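Local coordinates for protein guanine deaminase (PDB 6OHC) that catalyses the zinc-dependent hydrolytic deamination of guanine to xanthine and ammonia, the step that opens guanine degradation, at residues I83-S88 with E121-F126; R112-E117 with T143-S148; L152-S157 with E194-N199. All coordinates share one frame; numbering follows the deposited sequence.

The three contacts follow one another outward from the zinc site of an amidohydrolase TIM barrel. Contact 1 packs the end of strand 73-84, whose His84 binds the zinc ion, against helix 116-132. Contact 2 joins the start of that same helix to the loop leading into helix 146-158; the centres of contacts 1 and 2 are about 11 Å apart. Between them Tyr85 OH lies 3.1 Å from Ser148 O, probably a second acceptor that shares the hydroxyl with Ala119 O. Contact 3 continues along helix 146-158 to the end of helix 182-196, its centre about 15 Å from the centres of both others. Leu152 CD1 reaches Phe126 CD2 at 3.8 Å, tying contact 3 back to contact 1.

Contact 1: I83-S88 with E121-F126; sequences IHYPQS and EMSAFF. With ZN (zinc ion), chain H.
Phe126 reaches from helix 116-132 to the chain at Ile83 and Tyr85. Its CB starts the approach 4.1 Å from Tyr85 CD1, and CG, anti to the backbone N (chi1 176°), aims the ring at the strand end. Tyr85 CB stands over the ring centre, 3.8 Å from the centroid and 5° off the normal, a CH-pi contact that brings CD2 and CE2 beneath it. CD1 faces Tyr85 CA, with Ser88 OG at the ring edge. Phe126 CE1 lies 3.5 Å from Tyr85 CA, over that face, and as close to Ile83 CD1. At the tip, CZ lies between Ile83 CD1 and Tyr85 CB, with Ile83 CG2 in the ring plane. The Tyr85 ring turns its edge to the Phe126 face, planes at 64°, a T-shaped pair.

Here a barrel strand's C-terminal end packs on an outer helix of the TIM-barrel amidohydrolase fold. His84 NE2 binds the zinc ion at 2.0 Å, alongside His82, His237 and water 1. Tyr85, which probably helps to bind the substrate, has its OH 3.1 Å from Ser123 OG; both are hydrogen-bonded to Ala119 O. Ser88 CB touches Phe125 CE1 at 4.0 Å, where Leu401 of the second subunit packs on both residues.

Contact 2: R112-E117 with T143-S148; sequences RYEDLE and TVHPQS
Glu114 and His145 meet with the methylene of one laid over the imidazole of the other: Glu114 CB is 3.6 Å from the ring centroid and 24° off its normal, a CH-pi contact displaced toward the NE2-CE1 rim. Val144 CG1 covers the opposite face, so the imidazole is sandwiched between two aliphatic groups. Its ND1 is buried here without a partner in the model. With the imidazole of His145 cut back to an alanine, Glu114 CB and Val144 CG1 would probably be left without the surface they pack on.

Tyr113 crosses Thr143 at about a right angle, its CB 3.6 Å from Thr143 CG2. These pairs join the 3-10 turn and N-terminus of helix 116-132, where Asp115 is the N-cap and its OD1 accepts from Glu117 N, to the loop between barrel strand 135-141 and helix 146-158. Across that junction Ser148 OG appears to donate to Tyr113 O, though 2.5 Å is too short for the length to be trusted. Leu116, with CG anti to its backbone N (chi1 -178°), lies nearly perpendicular to Gln147: its CD1 rests 3.5 Å from Gln147 O, and its CD2 lies 4.0 Å from Gln147 NE2.

Contact 3: L152-S157 with E194-N199; sequences LFEAAS and ERWHKN
Phe153 lays its ring over the indole of Trp196 in an offset stack: its centroid is 4.3 Å from that of the five-membered ring, with the planes 21° apart. The side chains run antiparallel to one another, each placing its CB over the other's ring. Phe153 CB lies 3.5 Å from the centroid of the Trp196 six-membered ring, and Trp196 CB sits 3.8 Å from the Phe153 centroid, almost on the ring normal. Both residues hold CG anti to the carbonyl carbon (chi1 -82° in Phe153, -66° in Trp196), which sends the two rings out from their own backbones into this mutual overlap. The tightest approach is Phe153 CD2 to Trp196 CD1, at 3.3 Å.

Phe153 covers one face of the indole and the aliphatic Arg195 CG the other, toward the rim. At the benzo end, CH2 of Trp196 passes near Glu154, while Ser157 OG meets the edge at CZ3. Outside the two segments, NE1 is hydrogen-bonded to Asp150 OD1.

The stack joins helix 146-158 to the C-terminal end of helix 182-196, neighbouring outer helices of the barrel. From Trp196 to Asn199 the chain makes a type II beta turn. There Asn199 ND2 donates to Arg195 O at 3.0 Å, in the carbonyl plane and nearly in the plane of its own amide, tying the turn back to the last helical residues. Water 2 bridges the segments, hydrogen-bonded to Ser157 OG at 2.7 Å and probably donating to Asn199 O.

With no direct hydrogen bond between the segments, their cohesion probably rests mainly on dispersion between the stacked rings and the two CH-pi contacts, supplemented at one margin by that water bridge.

Contact 1: I83-S88 with E121-F126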
loop_
_atom_site.group_PDB
_atom_site.type_symbol
_atom_site.label_atom_id
_atom_site.label_comp_id
_atom_site.label_asym_id
_atom_site.label_seq_id
_atom_site.Cartn_x
_atom_site.Cartn_y
_atom_site.Cartn_z
ATOM N N ILE B 83 17.939 0.841 -2.365
ATOM C CA ILE B 83 17.560 0.559 -0.952
ATOM C C ILE B 83 18.737 0.916 -0.024
ATOM O O ILE B 83 19.906 0.762 -0.431
ATOM C CB ILE B 83 17.086 -0.907 -0.833
ATOM C CG1 ILE B 83 16.426 -1.181 0.517
ATOM C CG2 ILE B 83 18.205 -1.899 -1.167
ATOM C CD1 ILE B 83 16.001 -2.615 0.720
ATOM N N HIS B 84 18.420 1.453 1.147
ATOM C CA HIS B 84 19.373 1.862 2.202
ATOM C C HIS B 84 19.347 0.783 3.279
ATOM O O HIS B 84 18.296 0.638 3.980
ATOM C CB HIS B 84 19.009 3.222 2.808
ATOM C CG HIS B 84 19.056 4.354 1.845
ATOM N ND1 HIS B 84 20.083 5.258 1.816
ATOM C CD2 HIS B 84 18.176 4.746 0.904
ATOM C CE1 HIS B 84 19.854 6.155 0.893
ATOM N NE2 HIS B 84 18.674 5.860 0.320
ATOM N N TYR B 85 20.486 0.126 3.471
ATOM C CA TYR B 85 20.606 -0.944 4.516
ATOM C C TYR B 85 20.443 -0.371 5.926
ATOM O O TYR B 85 19.837 -0.995 6.803
ATOM C CB TYR B 85 21.888 -1.730 4.279
ATOM C CG TYR B 85 22.774 -1.985 5.468
ATOM C CD1 TYR B 85 22.369 -2.824 6.499
ATOM C CD2 TYR B 85 24.052 -1.464 5.502
ATOM C CE1 TYR B 85 23.216 -3.127 7.551
ATOM C CE2 TYR B 85 24.937 -1.780 6.524
ATOM C CZ TYR B 85 24.512 -2.597 7.558
ATOM O OH TYR B 85 25.378 -2.828 8.584
ATOM N N PRO B 86 21.027 0.788 6.245
ATOM C CA PRO B 86 21.051 1.220 7.642
ATOM C C PRO B 86 19.876 2.093 8.060
ATOM O O PRO B 86 20.107 2.976 8.890
ATOM C CB PRO B 86 22.375 2.004 7.717
ATOM C CG PRO B 86 22.484 2.640 6.297
ATOM C CD PRO B 86 21.851 1.634 5.354
ATOM N N GLN B 87 18.679 1.857 7.487
ATOM C CA GLN B 87 17.506 2.733 7.715
ATOM C C GLN B 87 16.214 1.952 8.017
ATOM O O GLN B 87 15.148 2.623 8.042
ATOM C CB GLN B 87 17.295 3.591 6.475
ATOM C CG GLN B 87 18.415 4.573 6.213
ATOM C CD GLN B 87 18.049 5.516 5.092
ATOM O OE1 GLN B 87 16.934 5.475 4.552
ATOM N NE2 GLN B 87 18.985 6.357 4.699
ATOM N N SER B 88 16.303 0.635 8.251
ATOM C CA SER B 88 15.131 -0.232 8.460
ATOM C C SER B 88 14.226 0.314 9.580
ATOM O O SER B 88 13.001 0.352 9.345
ATOM C CB SER B 88 15.572 -1.664 8.659
ATOM O OG SER B 88 16.270 -2.145 7.497
ATOM N N GLU B 121 24.152 -7.407 13.376
ATOM C CA GLU B 121 22.777 -7.837 13.731
ATOM C C GLU B 121 21.837 -7.340 12.627
ATOM O O GLU B 121 21.137 -8.166 12.070
ATOM C CB GLU B 121 22.494 -7.322 15.141
ATOM C CG GLU B 121 21.133 -7.510 15.759
ATOM C CD GLU B 121 21.078 -6.781 17.112
ATOM O OE1 GLU B 121 22.173 -6.740 17.803
ATOM O OE2 GLU B 121 19.965 -6.187 17.474
ATOM N N MET B 122 21.933 -6.064 12.247
ATOM C CA MET B 122 21.064 -5.421 11.218
ATOM C C MET B 122 21.433 -5.868 9.789
ATOM O O MET B 122 20.514 -5.960 8.955
ATOM C CB MET B 122 21.077 -3.895 11.340
ATOM C CG MET B 122 20.390 -3.402 12.609
ATOM S SD MET B 122 18.807 -4.255 13.061
ATOM C CE MET B 122 17.688 -3.444 11.931
ATOM N N SER B 123 22.678 -6.206 9.493
ATOM C CA SER B 123 23.050 -6.875 8.216
ATOM C C SER B 123 22.269 -8.186 8.071
ATOM O O SER B 123 21.737 -8.434 6.993
ATOM C CB SER B 123 24.547 -7.129 8.126
ATOM O OG SER B 123 25.253 -5.902 7.934
ATOM N N ALA B 124 22.217 -9.021 9.114
ATOM C CA ALA B 124 21.488 -10.304 9.086
ATOM C C ALA B 124 19.979 -10.044 8.878
ATOM O O ALA B 124 19.340 -10.717 8.064
ATOM C CB ALA B 124 21.738 -11.030 10.367
ATOM N N PHE B 125 19.422 -9.077 9.607
ATOM C CA PHE B 125 18.004 -8.662 9.497
ATOM C C PHE B 125 17.742 -8.139 8.080
ATOM O O PHE B 125 16.734 -8.509 7.484
ATOM C CB PHE B 125 17.696 -7.602 10.540
ATOM C CG PHE B 125 16.318 -7.047 10.442
ATOM C CD1 PHE B 125 16.051 -5.995 9.594
ATOM C CD2 PHE B 125 15.288 -7.577 11.180
ATOM C CE1 PHE B 125 14.769 -5.485 9.458
ATOM C CE2 PHE B 125 14.009 -7.045 11.058
ATOM C CZ PHE B 125 13.757 -6.011 10.187
ATOM N N PHE B 126 18.643 -7.342 7.525
ATOM C CA PHE B 126 18.453 -6.705 6.212
ATOM C C PHE B 126 18.375 -7.805 5.136
ATOM O O PHE B 126 17.398 -7.775 4.274
ATOM C CB PHE B 126 19.534 -5.675 5.943
ATOM C CG PHE B 126 19.475 -5.040 4.591
ATOM C CD1 PHE B 126 18.581 -4.011 4.341
ATOM C CD2 PHE B 126 20.259 -5.486 3.558
ATOM C CE1 PHE B 126 18.509 -3.416 3.097
ATOM C CE2 PHE B 126 20.223 -4.856 2.330
ATOM C CZ PHE B 126 19.351 -3.823 2.103
HETATM ZN ZN ZN H . 17.881 6.815 -1.259
HETATM O O HOH W 1 16.321 7.970 -0.955
#

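Contact 2: R112-E117 with T143-S148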
loop_
_atom_site.group_PDB
_atom_site.type_symbol
_atom_site.label_atom_id
_atom_site.label_comp_id
_atom_site.label_asym_id
_atom_site.label_seq_id
_atom_site.Cartn_x
_atom_site.Cartn_y
_atom_site.Cartn_z
ATOM N N ARG B 112 23.358 4.923 14.386
ATOM C CA ARG B 112 23.384 3.702 15.232
ATOM C C ARG B 112 24.325 2.658 14.619
ATOM O O ARG B 112 24.781 1.769 15.364
ATOM C CB ARG B 112 21.964 3.158 15.428
ATOM C CG ARG B 112 21.007 4.172 16.070
ATOM C CD ARG B 112 19.586 4.249 15.492
ATOM N NE ARG B 112 18.837 3.024 15.750
ATOM C CZ ARG B 112 18.312 2.670 16.924
ATOM N NH1 ARG B 112 18.404 3.475 17.962
ATOM N NH2 ARG B 112 17.695 1.513 17.041
ATOM N N TYR B 113 24.592 2.737 13.306
ATOM C CA TYR B 113 25.350 1.714 12.537
ATOM C C TYR B 113 26.848 1.975 12.675
ATOM O O TYR B 113 27.637 1.223 12.073
ATOM C CB TYR B 113 24.849 1.618 11.087
ATOM C CG TYR B 113 23.454 1.035 10.966
ATOM C CD1 TYR B 113 22.348 1.762 11.374
ATOM C CD2 TYR B 113 23.239 -0.257 10.541
ATOM C CE1 TYR B 113 21.062 1.253 11.302
ATOM C CE2 TYR B 113 21.956 -0.774 10.432
ATOM C CZ TYR B 113 20.864 -0.031 10.832
ATOM O OH TYR B 113 19.591 -0.499 10.785
ATOM N N GLU B 114 27.249 2.922 13.526
ATOM C CA GLU B 114 28.661 3.082 13.978
ATOM C C GLU B 114 29.003 1.906 14.913
ATOM O O GLU B 114 30.137 1.467 14.864
ATOM C CB GLU B 114 28.900 4.494 14.550
ATOM C CG GLU B 114 28.328 4.789 15.950
ATOM C CD GLU B 114 28.164 6.242 16.464
ATOM O OE1 GLU B 114 27.374 6.429 17.430
ATOM O OE2 GLU B 114 28.802 7.216 15.937
ATOM N N ASP B 115 28.075 1.395 15.715
ATOM C CA ASP B 115 28.306 0.150 16.492
ATOM C C ASP B 115 28.448 -1.031 15.501
ATOM O O ASP B 115 27.438 -1.352 14.815
ATOM C CB ASP B 115 27.222 -0.033 17.560
ATOM C CG ASP B 115 27.416 -1.260 18.444
ATOM O OD1 ASP B 115 28.437 -1.947 18.309
ATOM O OD2 ASP B 115 26.525 -1.548 19.261
ATOM N N LEU B 116 29.627 -1.657 15.413
ATOM C CA LEU B 116 29.880 -2.814 14.523
ATOM C C LEU B 116 28.947 -3.983 14.859
ATOM O O LEU B 116 28.559 -4.699 13.914
ATOM C CB LEU B 116 31.331 -3.308 14.646
ATOM C CG LEU B 116 31.680 -4.477 13.717
ATOM C CD1 LEU B 116 31.237 -4.171 12.287
ATOM C CD2 LEU B 116 33.163 -4.832 13.758
ATOM N N GLU B 117 28.659 -4.235 16.135
ATOM C CA GLU B 117 27.852 -5.401 16.565
ATOM C C GLU B 117 26.377 -5.184 16.176
ATOM O O GLU B 117 25.747 -6.172 15.697
ATOM C CB GLU B 117 28.015 -5.701 18.056
ATOM C CG GLU B 117 27.117 -6.861 18.501
ATOM C CD GLU B 117 27.322 -8.197 17.760
ATOM O OE1 GLU B 117 26.293 -8.833 17.242
ATOM O OE2 GLU B 117 28.528 -8.581 17.633
ATOM N N THR B 143 26.563 2.481 4.792
ATOM C CA THR B 143 26.799 3.508 5.830
ATOM C C THR B 143 27.973 4.356 5.358
ATOM O O THR B 143 28.651 3.922 4.434
ATOM C CB THR B 143 27.049 2.761 7.143
ATOM O OG1 THR B 143 28.003 1.704 6.912
ATOM C CG2 THR B 143 25.744 2.200 7.690
ATOM N N VAL B 144 28.175 5.526 5.969
ATOM C CA VAL B 144 29.432 6.320 5.897
ATOM C C VAL B 144 30.575 5.470 6.511
ATOM O O VAL B 144 31.714 5.535 5.996
ATOM C CB VAL B 144 29.254 7.668 6.612
ATOM C CG1 VAL B 144 29.090 7.461 8.128
ATOM C CG2 VAL B 144 30.464 8.581 6.332
ATOM N N HIS B 145 30.289 4.681 7.553
ATOM C CA HIS B 145 31.249 3.792 8.270
ATOM C C HIS B 145 31.591 2.572 7.417
ATOM O O HIS B 145 30.708 1.804 7.058
ATOM C CB HIS B 145 30.690 3.330 9.630
ATOM C CG HIS B 145 30.162 4.447 10.476
ATOM N ND1 HIS B 145 28.796 4.732 10.593
ATOM C CD2 HIS B 145 30.823 5.360 11.231
ATOM C CE1 HIS B 145 28.655 5.805 11.339
ATOM N NE2 HIS B 145 29.895 6.221 11.731
ATOM N N PRO B 146 32.877 2.347 7.071
ATOM C CA PRO B 146 33.271 1.203 6.240
ATOM C C PRO B 146 33.158 -0.168 6.928
ATOM O O PRO B 146 32.932 -1.117 6.227
ATOM C CB PRO B 146 34.743 1.474 5.888
ATOM C CG PRO B 146 35.236 2.380 7.012
ATOM C CD PRO B 146 34.020 3.186 7.466
ATOM N N GLN B 147 33.306 -0.254 8.252
ATOM C CA GLN B 147 33.161 -1.559 8.970
ATOM C C GLN B 147 31.709 -2.053 8.844
ATOM O O GLN B 147 31.510 -3.270 8.890
ATOM C CB GLN B 147 33.678 -1.476 10.404
ATOM C CG GLN B 147 35.194 -1.231 10.439
ATOM C CD GLN B 147 35.773 -0.971 11.811
ATOM O OE1 GLN B 147 36.217 0.140 12.116
ATOM N NE2 GLN B 147 35.803 -2.005 12.642
ATOM N N SER B 148 30.747 -1.160 8.641
ATOM C CA SER B 148 29.318 -1.537 8.530
ATOM C C SER B 148 28.988 -1.986 7.108
ATOM O O SER B 148 28.026 -2.742 6.960
ATOM C CB SER B 148 28.477 -0.391 8.988
ATOM O OG SER B 148 28.547 -0.367 10.419
#

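Contact 3: L152-S157 with E194-N199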
loop_
_atom_site.group_PDB
_atom_site.type_symbol
_atom_site.label_atom_id
_atom_site.label_comp_id
_atom_site.label_asym_id
_atom_site.label_seq_id
_atom_site.Cartn_x
_atom_site.Cartn_y
_atom_site.Cartn_z
ATOM N N LEU B 152 27.680 -5.838 5.967
ATOM C CA LEU B 152 26.646 -6.038 4.927
ATOM C C LEU B 152 27.151 -7.041 3.868
ATOM O O LEU B 152 26.458 -8.026 3.595
ATOM C CB LEU B 152 26.274 -4.689 4.285
ATOM C CG LEU B 152 25.325 -4.857 3.089
ATOM C CD1 LEU B 152 24.020 -5.475 3.557
ATOM C CD2 LEU B 152 25.098 -3.532 2.369
ATOM N N PHE B 153 28.320 -6.784 3.295
ATOM C CA PHE B 153 28.993 -7.692 2.326
ATOM C C PHE B 153 29.225 -9.073 2.950
ATOM O O PHE B 153 28.935 -10.073 2.274
ATOM C CB PHE B 153 30.310 -7.105 1.831
ATOM C CG PHE B 153 30.169 -6.100 0.712
ATOM C CD1 PHE B 153 29.482 -6.423 -0.443
ATOM C CD2 PHE B 153 30.744 -4.841 0.828
ATOM C CE1 PHE B 153 29.385 -5.509 -1.477
ATOM C CE2 PHE B 153 30.640 -3.926 -0.207
ATOM C CZ PHE B 153 29.947 -4.266 -1.361
ATOM N N GLU B 154 29.679 -9.147 4.194
ATOM C CA GLU B 154 29.869 -10.437 4.907
ATOM C C GLU B 154 28.570 -11.236 4.843
ATOM O O GLU B 154 28.596 -12.416 4.478
ATOM C CB GLU B 154 30.260 -10.230 6.369
ATOM C CG GLU B 154 31.756 -10.309 6.630
ATOM C CD GLU B 154 32.115 -9.732 7.996
ATOM O OE1 GLU B 154 33.279 -9.260 8.111
ATOM O OE2 GLU B 154 31.181 -9.660 8.918
ATOM N N ALA B 155 27.456 -10.619 5.207
ATOM C CA ALA B 155 26.152 -11.296 5.302
ATOM C C ALA B 155 25.768 -11.795 3.907
ATOM O O ALA B 155 25.433 -12.979 3.790
ATOM C CB ALA B 155 25.138 -10.360 5.900
ATOM N N ALA B 156 25.845 -10.940 2.890
ATOM C CA ALA B 156 25.486 -11.272 1.499
ATOM C C ALA B 156 26.395 -12.386 0.982
ATOM O O ALA B 156 25.898 -13.288 0.274
ATOM C CB ALA B 156 25.611 -10.052 0.628
ATOM N N SER B 157 27.687 -12.304 1.325
ATOM C CA SER B 157 28.729 -13.268 0.894
ATOM C C SER B 157 28.392 -14.659 1.402
ATOM O O SER B 157 28.640 -15.620 0.706
ATOM C CB SER B 157 30.106 -12.874 1.375
ATOM O OG SER B 157 31.048 -13.389 0.454
ATOM N N GLU B 194 38.694 -3.294 -3.042
ATOM C CA GLU B 194 39.728 -4.350 -3.125
ATOM C C GLU B 194 39.212 -5.620 -2.453
ATOM O O GLU B 194 39.486 -6.703 -2.974
ATOM C CB GLU B 194 41.051 -3.874 -2.485
ATOM C CG GLU B 194 41.869 -2.941 -3.379
ATOM C CD GLU B 194 43.132 -2.311 -2.776
ATOM O OE1 GLU B 194 43.411 -2.478 -1.529
ATOM O OE2 GLU B 194 43.864 -1.630 -3.562
ATOM N N ARG B 195 38.530 -5.502 -1.317
ATOM C CA ARG B 195 38.087 -6.679 -0.504
ATOM C C ARG B 195 36.852 -7.337 -1.164
ATOM O O ARG B 195 36.741 -8.586 -1.099
ATOM C CB ARG B 195 37.802 -6.234 0.936
ATOM C CG ARG B 195 37.230 -7.277 1.881
ATOM C CD ARG B 195 37.857 -8.640 1.822
ATOM N NE ARG B 195 36.954 -9.771 2.075
ATOM C CZ ARG B 195 37.173 -11.027 1.658
ATOM N NH1 ARG B 195 38.274 -11.320 0.958
ATOM N NH2 ARG B 195 36.281 -11.984 1.936
ATOM N N TRP B 196 35.980 -6.571 -1.825
ATOM C CA TRP B 196 34.596 -7.036 -2.118
ATOM C C TRP B 196 34.246 -7.009 -3.600
ATOM O O TRP B 196 33.426 -7.854 -3.985
ATOM C CB TRP B 196 33.559 -6.249 -1.306
ATOM C CG TRP B 196 33.657 -6.476 0.166
ATOM C CD1 TRP B 196 33.926 -5.522 1.099
ATOM C CD2 TRP B 196 33.492 -7.712 0.892
ATOM N NE1 TRP B 196 33.964 -6.088 2.340
ATOM C CE2 TRP B 196 33.667 -7.416 2.257
ATOM C CE3 TRP B 196 33.212 -9.029 0.542
ATOM C CZ2 TRP B 196 33.578 -8.369 3.273
ATOM C CZ3 TRP B 196 33.114 -9.987 1.539
ATOM C CH2 TRP B 196 33.337 -9.671 2.882
ATOM N N HIS B 197 34.709 -6.049 -4.387
ATOM C CA HIS B 197 34.339 -5.965 -5.817
ATOM C C HIS B 197 34.758 -7.252 -6.547
ATOM O O HIS B 197 35.907 -7.642 -6.469
ATOM C CB HIS B 197 34.880 -4.715 -6.479
ATOM C CG HIS B 197 34.382 -4.564 -7.869
ATOM N ND1 HIS B 197 33.007 -4.462 -8.120
ATOM C CD2 HIS B 197 35.018 -4.357 -9.038
ATOM C CE1 HIS B 197 32.842 -4.258 -9.418
ATOM N NE2 HIS B 197 34.071 -4.201 -10.005
ATOM N N LYS B 198 33.796 -7.923 -7.186
ATOM C CA LYS B 198 33.975 -9.204 -7.916
ATOM C C LYS B 198 34.533 -10.273 -6.967
ATOM O O LYS B 198 35.179 -11.222 -7.435
ATOM C CB LYS B 198 34.867 -8.989 -9.133
ATOM C CG LYS B 198 34.407 -7.939 -10.122
ATOM C CD LYS B 198 35.140 -8.147 -11.431
ATOM C CE LYS B 198 35.442 -6.867 -12.175
ATOM N NZ LYS B 198 36.911 -6.580 -12.235
ATOM N N ASN B 199 34.246 -10.140 -5.673
ATOM C CA ASN B 199 34.406 -11.203 -4.647
ATOM C C ASN B 199 33.171 -12.104 -4.740
ATOM O O ASN B 199 32.070 -11.649 -4.366
ATOM C CB ASN B 199 34.584 -10.583 -3.265
ATOM C CG ASN B 199 34.773 -11.625 -2.185
ATOM O OD1 ASN B 199 34.383 -12.758 -2.400
ATOM N ND2 ASN B 199 35.302 -11.262 -1.027
HETATM O O HOH W 2 31.170 -13.255 -2.203
#